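Local coordinates for protein glutathione s-transferase S2 (Nilaparvata lugens, PDB 5H5L) that binds glutathione as a sigma-class glutathione transferase and prostaglandin D synthase, and probably conjugates the thiol to electrophilic substrates, at residues Asp97-Ile102 and Asp153-Ser158; Phe128-Phe133 and Glu175-Leu180; Ile67-Gly72 and Met87-Ile92. One frame throughout, in Å; residues are numbered along the deposited sequence.

Interaction 1: residues Asp97-Ile102 and Asp153-Ser158; sequences DFRSSI and DIYFIS. With GSH (glutathione), chain C.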
loop_
_atom_site.group_PDB
_atom_site.type_symbol
_atom_site.label_atom_id
_atom_site.label_comp_id
_atom_site.label_asym_id
_atom_site.label_seq_id
_atom_site.Cartn_x
_atom_site.Cartn_y
_atom_site.Cartn_z
ATOM N N ASP B 97 -4.505 -5.636 -0.960
ATOM C CA ASP B 97 -5.582 -6.030 -0.066
ATOM C C ASP B 97 -5.899 -7.507 -0.256
ATOM O O ASP B 97 -6.049 -8.251 0.716
ATOM C CB ASP B 97 -6.843 -5.216 -0.343
ATOM C CG ASP B 97 -6.797 -3.825 0.216
ATOM O OD1 ASP B 97 -5.943 -3.539 1.081
ATOM O OD2 ASP B 97 -7.644 -3.010 -0.220
ATOM N N PHE B 98 -5.988 -7.949 -1.512
ATOM C CA PHE B 98 -6.191 -9.374 -1.792
ATOM C C PHE B 98 -5.109 -10.203 -1.145
ATOM O O PHE B 98 -5.389 -11.181 -0.437
ATOM C CB PHE B 98 -6.182 -9.656 -3.285
ATOM C CG PHE B 98 -5.936 -11.111 -3.616
ATOM C CD1 PHE B 98 -6.910 -12.065 -3.361
ATOM C CD2 PHE B 98 -4.740 -11.526 -4.145
ATOM C CE1 PHE B 98 -6.692 -13.410 -3.663
ATOM C CE2 PHE B 98 -4.513 -12.857 -4.447
ATOM C CZ PHE B 98 -5.502 -13.806 -4.196
ATOM N N ARG B 99 -3.849 -9.831 -1.371
ATOM C CA ARG B 99 -2.822 -10.764 -0.935
ATOM C C ARG B 99 -2.662 -10.774 0.572
ATOM O O ARG B 99 -2.057 -11.714 1.105
ATOM C CB ARG B 99 -1.507 -10.509 -1.659
ATOM C CG ARG B 99 -0.679 -9.424 -1.204
ATOM C CD ARG B 99 0.610 -9.416 -2.075
ATOM N NE ARG B 99 1.288 -8.119 -1.991
ATOM C CZ ARG B 99 1.925 -7.695 -0.907
ATOM N NH1 ARG B 99 1.971 -8.477 0.168
ATOM N NH2 ARG B 99 2.505 -6.493 -0.885
ATOM N N SER B 100 -3.269 -9.818 1.272
ATOM C CA SER B 100 -3.357 -9.912 2.718
ATOM C C SER B 100 -4.035 -11.200 3.145
ATOM O O SER B 100 -3.657 -11.787 4.164
ATOM C CB SER B 100 -4.101 -8.724 3.271
ATOM O OG SER B 100 -4.470 -8.985 4.596
ATOM N N SER B 101 -5.025 -11.653 2.368
ATOM C CA SER B 101 -5.683 -12.927 2.631
ATOM C C SER B 101 -4.701 -14.079 2.518
ATOM O O SER B 101 -4.722 -15.022 3.322
ATOM C CB SER B 101 -6.857 -13.113 1.669
ATOM O OG SER B 101 -8.040 -12.721 2.312
ATOM N N ILE B 102 -3.852 -14.049 1.516
ATOM C CA ILE B 102 -2.845 -15.088 1.409
ATOM C C ILE B 102 -1.927 -15.074 2.616
ATOM O O ILE B 102 -1.473 -16.132 3.068
ATOM C CB ILE B 102 -2.061 -14.953 0.096
ATOM C CG1 ILE B 102 -3.021 -15.023 -1.080
ATOM C CG2 ILE B 102 -1.022 -16.069 -0.015
ATOM C CD1 ILE B 102 -2.361 -14.719 -2.387
ATOM N N ASP B 153 1.710 -4.092 -13.765
ATOM C CA ASP B 153 1.649 -5.414 -14.402
ATOM C C ASP B 153 2.787 -6.308 -13.923
ATOM O O ASP B 153 2.600 -7.500 -13.646
ATOM C CB ASP B 153 1.712 -5.263 -15.930
ATOM C CG ASP B 153 0.582 -4.423 -16.489
ATOM O OD1 ASP B 153 -0.591 -4.724 -16.178
ATOM O OD2 ASP B 153 0.867 -3.430 -17.205
ATOM N N ILE B 154 3.979 -5.749 -13.821
ATOM C CA ILE B 154 5.134 -6.524 -13.420
ATOM C C ILE B 154 5.033 -6.945 -11.968
ATOM O O ILE B 154 5.332 -8.084 -11.628
ATOM C CB ILE B 154 6.381 -5.693 -13.746
ATOM C CG1 ILE B 154 6.500 -5.634 -15.286
ATOM C CG2 ILE B 154 7.625 -6.310 -13.152
ATOM C CD1 ILE B 154 7.535 -4.672 -15.800
ATOM N N TYR B 155 4.576 -6.050 -11.099
ATOM C CA TYR B 155 4.383 -6.409 -9.703
ATOM C C TYR B 155 3.339 -7.514 -9.573
ATOM O O TYR B 155 3.549 -8.509 -8.879
ATOM C CB TYR B 155 3.973 -5.141 -8.948
ATOM C CG TYR B 155 3.922 -5.238 -7.450
ATOM C CD1 TYR B 155 5.011 -4.838 -6.678
ATOM C CD2 TYR B 155 2.769 -5.663 -6.796
ATOM C CE1 TYR B 155 4.962 -4.877 -5.293
ATOM C CE2 TYR B 155 2.720 -5.716 -5.418
ATOM C CZ TYR B 155 3.835 -5.314 -4.677
ATOM O OH TYR B 155 3.784 -5.372 -3.310
ATOM N N PHE B 156 2.214 -7.346 -10.261
ATOM C CA PHE B 156 1.087 -8.282 -10.195
ATOM C C PHE B 156 1.508 -9.691 -10.636
ATOM O O PHE B 156 1.320 -10.678 -9.902
ATOM C CB PHE B 156 -0.013 -7.677 -11.073
ATOM C CG PHE B 156 -1.290 -8.469 -11.195
ATOM C CD1 PHE B 156 -2.099 -8.719 -10.105
ATOM C CD2 PHE B 156 -1.744 -8.843 -12.443
ATOM C CE1 PHE B 156 -3.322 -9.413 -10.270
ATOM C CE2 PHE B 156 -2.942 -9.500 -12.591
ATOM C CZ PHE B 156 -3.718 -9.783 -11.520
ATOM N N ILE B 157 2.118 -9.793 -11.809
ATOM C CA ILE B 157 2.493 -11.096 -12.388
ATOM C C ILE B 157 3.615 -11.760 -11.607
ATOM O O ILE B 157 3.593 -12.976 -11.376
ATOM C CB ILE B 157 2.869 -10.922 -13.878
ATOM C CG1 ILE B 157 1.690 -10.451 -14.702
ATOM C CG2 ILE B 157 3.328 -12.251 -14.471
ATOM C CD1 ILE B 157 0.432 -11.279 -14.479
ATOM N N SER B 158 4.606 -10.986 -11.149
ATOM C CA SER B 158 5.689 -11.612 -10.398
ATOM C C SER B 158 5.163 -12.244 -9.126
ATOM O O SER B 158 5.593 -13.339 -8.750
ATOM C CB SER B 158 6.793 -10.591 -10.093
ATOM O OG SER B 158 6.323 -9.639 -9.162
HETATM N N1 GSH C . -6.674 -0.657 1.411
HETATM C CA1 GSH C . -7.991 -0.055 1.560
HETATM C C1 GSH C . -7.882 1.467 1.628
HETATM O O11 GSH C . -8.809 2.234 1.224
HETATM O O12 GSH C . -6.833 1.919 2.159
HETATM C CB1 GSH C . -8.573 -0.502 2.928
HETATM C CG1 GSH C . -10.043 -0.122 2.929
HETATM C CD1 GSH C . -10.730 -0.737 4.174
HETATM O OE1 GSH C . -10.177 -1.495 4.891
HETATM N N2 GSH C . -12.095 -0.276 4.379
HETATM C CA2 GSH C . -12.906 -0.699 5.500
HETATM C C2 GSH C . -14.267 -1.175 4.999
HETATM O O2 GSH C . -14.744 -0.765 3.996
HETATM C CB2 GSH C . -13.205 0.532 6.327
HETATM S SG2 GSH C . -11.745 1.427 6.904
HETATM N N3 GSH C . -14.985 -2.094 5.863
HETATM C CA3 GSH C . -16.322 -2.545 5.533
HETATM C C3 GSH C . -16.288 -3.918 4.910
HETATM O O31 GSH C . -17.395 -4.467 4.699
HETATM O O32 GSH C . -15.192 -4.471 4.626
#
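The guanidinium of Arg99 and the ring of Tyr155 meet edge-on from the phenol's point of view: Arg99 NH2 lies near the ring plane, beyond the hydroxyl. The hydroxyl in turn stands obliquely to the guanidinium, and the two planes are 47° apart, which excludes a stack. Elsewhere on the ring, Tyr155 CD1 packs on Ala68 and Tyr155 CD2 on Ile92, so its carbon frame is held by apolar neighbours while its oxygen points to polar ones. The single hydrogen bond between the two segments runs from Arg99 NH2 to Tyr155 OH, 3.0 Å long. Its N-H...O angle of 136° shows a bent bond, with the oxygen tilted out of the guanidinium plane. Arg99 sends CG between its backbone N and carbonyl carbon (chi1 79°), the crowded position, and the chain, extended from CG to NE, carries NH2 out to the tyrosine, whose ring reaches across from its own helix. The backbones are well separated, 10.4 Å from Arg99 CA to Phe156 CA. The same Tyr155 hydroxyl is also hydrogen-bonded to Ser64, a glutathione-binding residue, and weakly to Asn96, while Arg99 belongs to the glutathione pocket itself. On another side of helix 82-106, Asp97 serves a different tripeptide: its OD1 and OD2 each accept from GSH N1 at 3.0 Å, the amine lying between the two oxygens. That glutathione is otherwise gripped by Gln63, Ser64 and Trp39 of the second subunit, so Asp97 completes an active site across the dimer interface, as sigma-class enzymes do. Bonded to both, the phenol links pocket residue Arg99 to Ser64, and the arginine's charge is likely to polarise it; the carboxylate of Asp97 matches the charge expected on the ligand's amino group.

Interaction 2: residues Phe128-Phe133 and Glu175-Leu180; sequences FYFNKF and EHIKAL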
loop_
_atom_site.group_PDB
_atom_site.type_symbol
_atom_site.label_atom_id
_atom_site.label_comp_id
_atom_site.label_asym_id
_atom_site.label_seq_id
_atom_site.Cartn_x
_atom_site.Cartn_y
_atom_site.Cartn_z
ATOM N N PHE B 128 -13.732 -13.604 -6.060
ATOM C CA PHE B 128 -14.192 -12.229 -5.899
ATOM C C PHE B 128 -13.214 -11.264 -6.557
ATOM O O PHE B 128 -13.585 -10.479 -7.442
ATOM C CB PHE B 128 -14.382 -11.895 -4.418
ATOM C CG PHE B 128 -14.776 -10.464 -4.172
ATOM C CD1 PHE B 128 -16.102 -10.095 -4.178
ATOM C CD2 PHE B 128 -13.811 -9.485 -3.994
ATOM C CE1 PHE B 128 -16.473 -8.779 -3.972
ATOM C CE2 PHE B 128 -14.171 -8.170 -3.789
ATOM C CZ PHE B 128 -15.504 -7.817 -3.783
ATOM N N TYR B 129 -11.938 -11.341 -6.170
ATOM C CA TYR B 129 -10.942 -10.425 -6.728
ATOM C C TYR B 129 -10.605 -10.772 -8.166
ATOM O O TYR B 129 -10.521 -9.885 -9.021
ATOM C CB TYR B 129 -9.651 -10.427 -5.889
ATOM C CG TYR B 129 -9.812 -9.651 -4.606
ATOM C CD1 TYR B 129 -9.657 -8.274 -4.568
ATOM C CD2 TYR B 129 -10.143 -10.291 -3.443
ATOM C CE1 TYR B 129 -9.828 -7.572 -3.380
ATOM C CE2 TYR B 129 -10.329 -9.605 -2.271
ATOM C CZ TYR B 129 -10.159 -8.252 -2.234
ATOM O OH TYR B 129 -10.364 -7.589 -1.050
ATOM N N PHE B 130 -10.392 -12.054 -8.464
ATOM C CA PHE B 130 -9.847 -12.361 -9.783
ATOM C C PHE B 130 -10.865 -12.181 -10.901
ATOM O O PHE B 130 -10.459 -11.871 -12.025
ATOM C CB PHE B 130 -9.277 -13.758 -9.817
ATOM C CG PHE B 130 -7.935 -13.871 -9.155
ATOM C CD1 PHE B 130 -7.584 -13.025 -8.106
ATOM C CD2 PHE B 130 -7.032 -14.810 -9.581
ATOM C CE1 PHE B 130 -6.348 -13.128 -7.498
ATOM C CE2 PHE B 130 -5.795 -14.942 -8.972
ATOM C CZ PHE B 130 -5.443 -14.104 -7.944
ATOM N N ASN B 131 -12.166 -12.391 -10.649
ATOM C CA ASN B 131 -13.147 -12.084 -11.697
ATOM C C ASN B 131 -13.106 -10.591 -12.024
ATOM O O ASN B 131 -13.142 -10.192 -13.193
ATOM C CB ASN B 131 -14.564 -12.485 -11.277
ATOM C CG ASN B 131 -14.854 -13.981 -11.438
ATOM O OD1 ASN B 131 -14.411 -14.624 -12.377
ATOM N ND2 ASN B 131 -15.624 -14.513 -10.523
ATOM N N LYS B 132 -12.995 -9.741 -10.995
ATOM C CA LYS B 132 -12.913 -8.305 -11.255
ATOM C C LYS B 132 -11.615 -7.936 -11.968
ATOM O O LYS B 132 -11.633 -7.125 -12.901
ATOM C CB LYS B 132 -13.059 -7.534 -9.949
ATOM C CG LYS B 132 -14.529 -7.437 -9.484
ATOM C CD LYS B 132 -14.605 -7.337 -7.972
ATOM C CE LYS B 132 -16.032 -7.235 -7.484
ATOM N NZ LYS B 132 -16.682 -5.935 -7.869
ATOM N N PHE B 133 -10.474 -8.487 -11.520
ATOM C CA PHE B 133 -9.204 -8.242 -12.203
ATOM C C PHE B 133 -9.298 -8.689 -13.653
ATOM O O PHE B 133 -8.851 -7.993 -14.577
ATOM C CB PHE B 133 -8.054 -9.013 -11.532
ATOM C CG PHE B 133 -7.717 -8.583 -10.122
ATOM C CD1 PHE B 133 -8.133 -7.373 -9.589
ATOM C CD2 PHE B 133 -6.955 -9.423 -9.328
ATOM C CE1 PHE B 133 -7.794 -7.020 -8.295
ATOM C CE2 PHE B 133 -6.653 -9.082 -8.033
ATOM C CZ PHE B 133 -7.061 -7.871 -7.531
ATOM N N GLU B 175 -8.855 -15.970 -18.196
ATOM C CA GLU B 175 -8.242 -15.819 -19.512
ATOM C C GLU B 175 -7.410 -14.548 -19.608
ATOM O O GLU B 175 -6.327 -14.555 -20.192
ATOM C CB GLU B 175 -9.347 -15.817 -20.579
ATOM C CG GLU B 175 -8.946 -15.435 -21.994
ATOM C CD GLU B 175 -10.150 -15.395 -22.973
ATOM O OE1 GLU B 175 -11.238 -15.918 -22.631
ATOM O OE2 GLU B 175 -10.007 -14.825 -24.085
ATOM N N HIS B 176 -7.915 -13.433 -19.082
ATOM C CA HIS B 176 -7.196 -12.182 -19.290
ATOM C C HIS B 176 -6.039 -12.012 -18.309
ATOM O O HIS B 176 -5.020 -11.415 -18.679
ATOM C CB HIS B 176 -8.200 -11.049 -19.251
ATOM C CG HIS B 176 -9.262 -11.201 -20.300
ATOM N ND1 HIS B 176 -10.530 -11.678 -20.029
ATOM C CD2 HIS B 176 -9.203 -11.026 -21.638
ATOM C CE1 HIS B 176 -11.213 -11.757 -21.156
ATOM N NE2 HIS B 176 -10.429 -11.371 -22.146
ATOM N N ILE B 177 -6.151 -12.550 -17.087
ATOM C CA ILE B 177 -4.991 -12.610 -16.194
ATOM C C ILE B 177 -3.895 -13.465 -16.812
ATOM O O ILE B 177 -2.732 -13.064 -16.871
ATOM C CB ILE B 177 -5.401 -13.127 -14.805
ATOM C CG1 ILE B 177 -6.403 -12.181 -14.170
ATOM C CG2 ILE B 177 -4.189 -13.292 -13.922
ATOM C CD1 ILE B 177 -6.924 -12.712 -12.787
ATOM N N LYS B 178 -4.251 -14.657 -17.296
ATOM C CA LYS B 178 -3.244 -15.559 -17.853
ATOM C C LYS B 178 -2.581 -14.967 -19.098
ATOM O O LYS B 178 -1.379 -15.165 -19.322
ATOM C CB LYS B 178 -3.887 -16.910 -18.169
ATOM C CG LYS B 178 -2.967 -17.905 -18.851
ATOM C CD LYS B 178 -1.868 -18.366 -17.918
ATOM C CE LYS B 178 -0.947 -19.360 -18.620
ATOM N NZ LYS B 178 0.262 -19.650 -17.810
ATOM N N ALA B 179 -3.356 -14.256 -19.923
ATOM C CA ALA B 179 -2.815 -13.545 -21.085
ATOM C C ALA B 179 -1.823 -12.437 -20.686
ATOM O O ALA B 179 -0.809 -12.224 -21.361
ATOM C CB ALA B 179 -3.956 -12.928 -21.861
ATOM N N LEU B 180 -2.136 -11.665 -19.640
ATOM C CA LEU B 180 -1.153 -10.688 -19.149
ATOM C C LEU B 180 0.077 -11.394 -18.595
ATOM O O LEU B 180 1.212 -10.951 -18.801
ATOM C CB LEU B 180 -1.809 -9.824 -18.088
ATOM C CG LEU B 180 -0.980 -8.729 -17.420
ATOM C CD1 LEU B 180 -0.455 -7.721 -18.451
ATOM C CD2 LEU B 180 -1.823 -8.099 -16.350
#
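Ile177 carries this contact, touching Phe130 and Phe133, and the path along Glu175-Leu180 reaches it by way of His176. The CB of His176 points at helix 111-139 but comes no nearer than 5.6 Å, from His176 CB to Phe133 O, and the imidazole leads away; one face of that ring is covered by the neighbouring Glu175 CG. The backbone amides of His176 and Ile177 both donate to Asn134 OD1, a polar grip on the first turn of helix 175-185 supplied by the helix it packs against. Next, Ile177 sets CG1 anti to the carbonyl carbon (chi1 -62°) and continues extended to CD1 (chi2 176°), which brings this methyl against two phenylalanines one helical turn apart. Ile177 CD1 lies 3.7 Å from Phe130 O; against the phenylalanine side chain, Ile177 CD1 is 3.8 Å from Phe130 CD2 and 3.9 Å from Phe130 CG. The two side chains run roughly perpendicular, with the methyl oblique to the phenyl ring. These helices belong to the all-helical C-terminal domain of the glutathione transferase fold, where helix 175-185 packs against helices 111-139 and 151-164, and Leu160 of the latter touches both Phe130 and Ile177. The same methyl also reaches Phe133, at CB alone, Ile177 CD1 to Phe133 CB being 4.1 Å. The Phe133 ring itself leads away, toward Met91 and Phe95 of helix 82-106, with Tyr129 O over one face of it, 3.3 Å above the ring plane and displaced toward the rim. Backbone spacing is close, 7.3 Å from Phe133 CA to Ile177 CA, short enough for Ile177 to reach the other helix. Beyond Ile177, Leu180 faces other partners: it packs on Ile137 of helix 111-139 and on Asp153 and Phe156 of helix 151-164.

Interaction 3: residues Ile67-Gly72 and Met87-Ile92; sequences IARYLG and MIDTMI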
loop_
_atom_site.group_PDB
_atom_site.type_symbol
_atom_site.label_atom_id
_atom_site.label_comp_id
_atom_site.label_asym_id
_atom_site.label_seq_id
_atom_site.Cartn_x
_atom_site.Cartn_y
_atom_site.Cartn_z
ATOM N N ILE B 67 9.001 0.853 -3.931
ATOM C CA ILE B 67 10.210 0.670 -4.739
ATOM C C ILE B 67 9.843 0.317 -6.173
ATOM O O ILE B 67 10.415 0.857 -7.125
ATOM C CB ILE B 67 11.092 -0.417 -4.106
ATOM C CG1 ILE B 67 11.605 0.040 -2.739
ATOM C CG2 ILE B 67 12.229 -0.818 -5.076
ATOM C CD1 ILE B 67 12.229 -1.045 -1.890
ATOM N N ALA B 68 8.865 -0.575 -6.353
ATOM C CA ALA B 68 8.437 -0.938 -7.705
ATOM C C ALA B 68 7.974 0.280 -8.501
ATOM O O ALA B 68 8.301 0.419 -9.693
ATOM C CB ALA B 68 7.333 -1.987 -7.614
ATOM N N ARG B 69 7.214 1.183 -7.852
ATOM C CA ARG B 69 6.727 2.391 -8.512
ATOM C C ARG B 69 7.895 3.292 -8.900
ATOM O O ARG B 69 7.917 3.863 -9.992
ATOM C CB ARG B 69 5.748 3.138 -7.585
ATOM C CG ARG B 69 5.079 4.393 -8.227
ATOM C CD ARG B 69 4.164 5.191 -7.222
ATOM N NE ARG B 69 3.070 4.330 -6.748
ATOM C CZ ARG B 69 3.022 3.765 -5.553
ATOM N NH1 ARG B 69 3.988 3.982 -4.654
ATOM N NH2 ARG B 69 2.011 2.961 -5.251
ATOM N N TYR B 70 8.850 3.450 -7.984
ATOM C CA TYR B 70 10.047 4.239 -8.240
ATOM C C TYR B 70 10.808 3.704 -9.452
ATOM O O TYR B 70 11.072 4.442 -10.410
ATOM C CB TYR B 70 10.932 4.210 -6.985
ATOM C CG TYR B 70 12.329 4.773 -7.160
ATOM C CD1 TYR B 70 12.531 6.145 -7.275
ATOM C CD2 TYR B 70 13.451 3.946 -7.185
ATOM C CE1 TYR B 70 13.794 6.680 -7.407
ATOM C CE2 TYR B 70 14.728 4.488 -7.327
ATOM C CZ TYR B 70 14.881 5.857 -7.425
ATOM O OH TYR B 70 16.097 6.457 -7.542
ATOM N N LEU B 71 11.126 2.407 -9.447
ATOM C CA LEU B 71 11.755 1.802 -10.627
ATOM C C LEU B 71 10.860 1.876 -11.858
ATOM O O LEU B 71 11.346 2.095 -12.976
ATOM C CB LEU B 71 12.130 0.377 -10.328
ATOM C CG LEU B 71 13.045 0.268 -9.121
ATOM C CD1 LEU B 71 13.253 -1.164 -8.778
ATOM C CD2 LEU B 71 14.372 0.932 -9.404
ATOM N N GLY B 72 9.552 1.800 -11.672
ATOM C CA GLY B 72 8.652 1.960 -12.804
ATOM C C GLY B 72 8.791 3.321 -13.443
ATOM O O GLY B 72 8.779 3.439 -14.674
ATOM N N MET B 87 -4.646 5.224 -11.817
ATOM C CA MET B 87 -5.199 3.984 -12.340
ATOM C C MET B 87 -4.283 2.796 -12.088
ATOM O O MET B 87 -4.761 1.674 -11.884
ATOM C CB MET B 87 -5.485 4.145 -13.831
ATOM C CG MET B 87 -6.559 5.206 -14.141
ATOM S SD MET B 87 -8.178 4.826 -13.472
ATOM C CE MET B 87 -8.164 5.757 -11.938
ATOM N N ILE B 88 -2.985 3.016 -12.059
ATOM C CA ILE B 88 -2.048 1.952 -11.710
ATOM C C ILE B 88 -2.084 1.685 -10.203
ATOM O O ILE B 88 -2.213 0.538 -9.760
ATOM C CB ILE B 88 -0.623 2.336 -12.142
ATOM C CG1 ILE B 88 -0.479 2.533 -13.662
ATOM C CG2 ILE B 88 0.365 1.264 -11.691
ATOM C CD1 ILE B 88 0.837 3.295 -14.000
ATOM N N ASP B 89 -1.928 2.757 -9.406
ATOM C CA ASP B 89 -1.812 2.677 -7.950
ATOM C C ASP B 89 -3.030 2.025 -7.328
ATOM O O ASP B 89 -2.891 1.188 -6.427
ATOM C CB ASP B 89 -1.629 4.080 -7.347
ATOM C CG ASP B 89 -0.270 4.703 -7.647
ATOM O OD1 ASP B 89 0.636 4.030 -8.178
ATOM O OD2 ASP B 89 -0.134 5.913 -7.380
ATOM N N THR B 90 -4.245 2.410 -7.773
ATOM C CA THR B 90 -5.449 1.844 -7.166
ATOM C C THR B 90 -5.523 0.333 -7.375
ATOM O O THR B 90 -5.882 -0.403 -6.449
ATOM C CB THR B 90 -6.727 2.532 -7.685
ATOM O OG1 THR B 90 -7.838 2.060 -6.914
ATOM C CG2 THR B 90 -6.990 2.212 -9.100
ATOM N N MET B 91 -5.157 -0.153 -8.558
ATOM C CA MET B 91 -5.185 -1.591 -8.817
ATOM C C MET B 91 -4.166 -2.348 -7.972
ATOM O O MET B 91 -4.452 -3.447 -7.459
ATOM C CB MET B 91 -4.934 -1.865 -10.301
ATOM C CG MET B 91 -6.081 -1.439 -11.231
ATOM S SD MET B 91 -7.711 -2.032 -10.720
ATOM C CE MET B 91 -7.407 -3.756 -10.916
ATOM N N ILE B 92 -2.979 -1.787 -7.777
ATOM C CA ILE B 92 -1.993 -2.515 -6.983
ATOM C C ILE B 92 -2.350 -2.488 -5.502
ATOM O O ILE B 92 -2.097 -3.461 -4.781
ATOM C CB ILE B 92 -0.578 -1.958 -7.255
ATOM C CG1 ILE B 92 -0.164 -2.321 -8.692
ATOM C CG2 ILE B 92 0.402 -2.483 -6.251
ATOM C CD1 ILE B 92 -0.161 -3.834 -8.976
#
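Arg69 and Asp89 mark the closest backbone approach of the two helical segments, their CA atoms 8.6 Å apart, a spacing that leaves the long arginine to cross to the short aspartate. Arg69 swings CG opposite its backbone N, runs straight to CD and bends at chi3 (-61°), which brings the NE side of the guanidinium round to Asp89. Arg69 NE donates to Asp89 OD1 at 2.8 Å with a nearly straight angle of 165°, and the oxygen lies in the guanidinium plane, at its edge. Arg69 NH2 adds a weak second bond to the same Asp89 OD1 at 3.4 Å. This is therefore not a two-oxygen, side-by-side pairing: guanidinium and carboxylate planes stand 88° apart, and OD1 is approached from above the carboxylate plane. Helix 64-75 closes the thioredoxin-like N-terminal domain of this fold, and helix 82-106 opens the helical C-terminal domain, so the salt bridge ties one domain to the other within a chain. It also sits at the dimer interface, where Arg69 NH1 makes a salt bridge with Asp89 OD2 of the second subunit and Asp89 OD2 receives Arg69 NH1 of that subunit in return. Each carboxylate oxygen thus faces a different arginine, and the carboxylates probably offset the like charges of the two arginines, whose terminal nitrogens come close. A methionine in place of Arg69 would probably leave Asp89 with a buried negative charge lacking its mate within the chain, and would deprive Asp89 of the second subunit of its partner as well. Both Arg69 and Asp89 are buried, and Trp151 of helix 151-164 packs against each of them.

Interactions 2 and 3 are buried and interaction 1 partly so, but their chemistry differs with place. Interaction 2, within the helical domain, its centre about 15 Å from that of the chain, is apolar; interaction 3, between domains and at the subunit boundary, is a buried ion pair; interaction 1, its centre about 6 Å from that of the chain and beside the glutathione pocket, is a neutral-to-charged hydrogen bond. Helix 82-106 serves both 1 and 3. Interactions 1 and 2 meet through aromatics, Phe98 CZ lying 3.5 Å from Phe130 CE1, whereas 2 and 3 touch more thinly, Phe133 CD1 being 3.9 Å from Met91 CE.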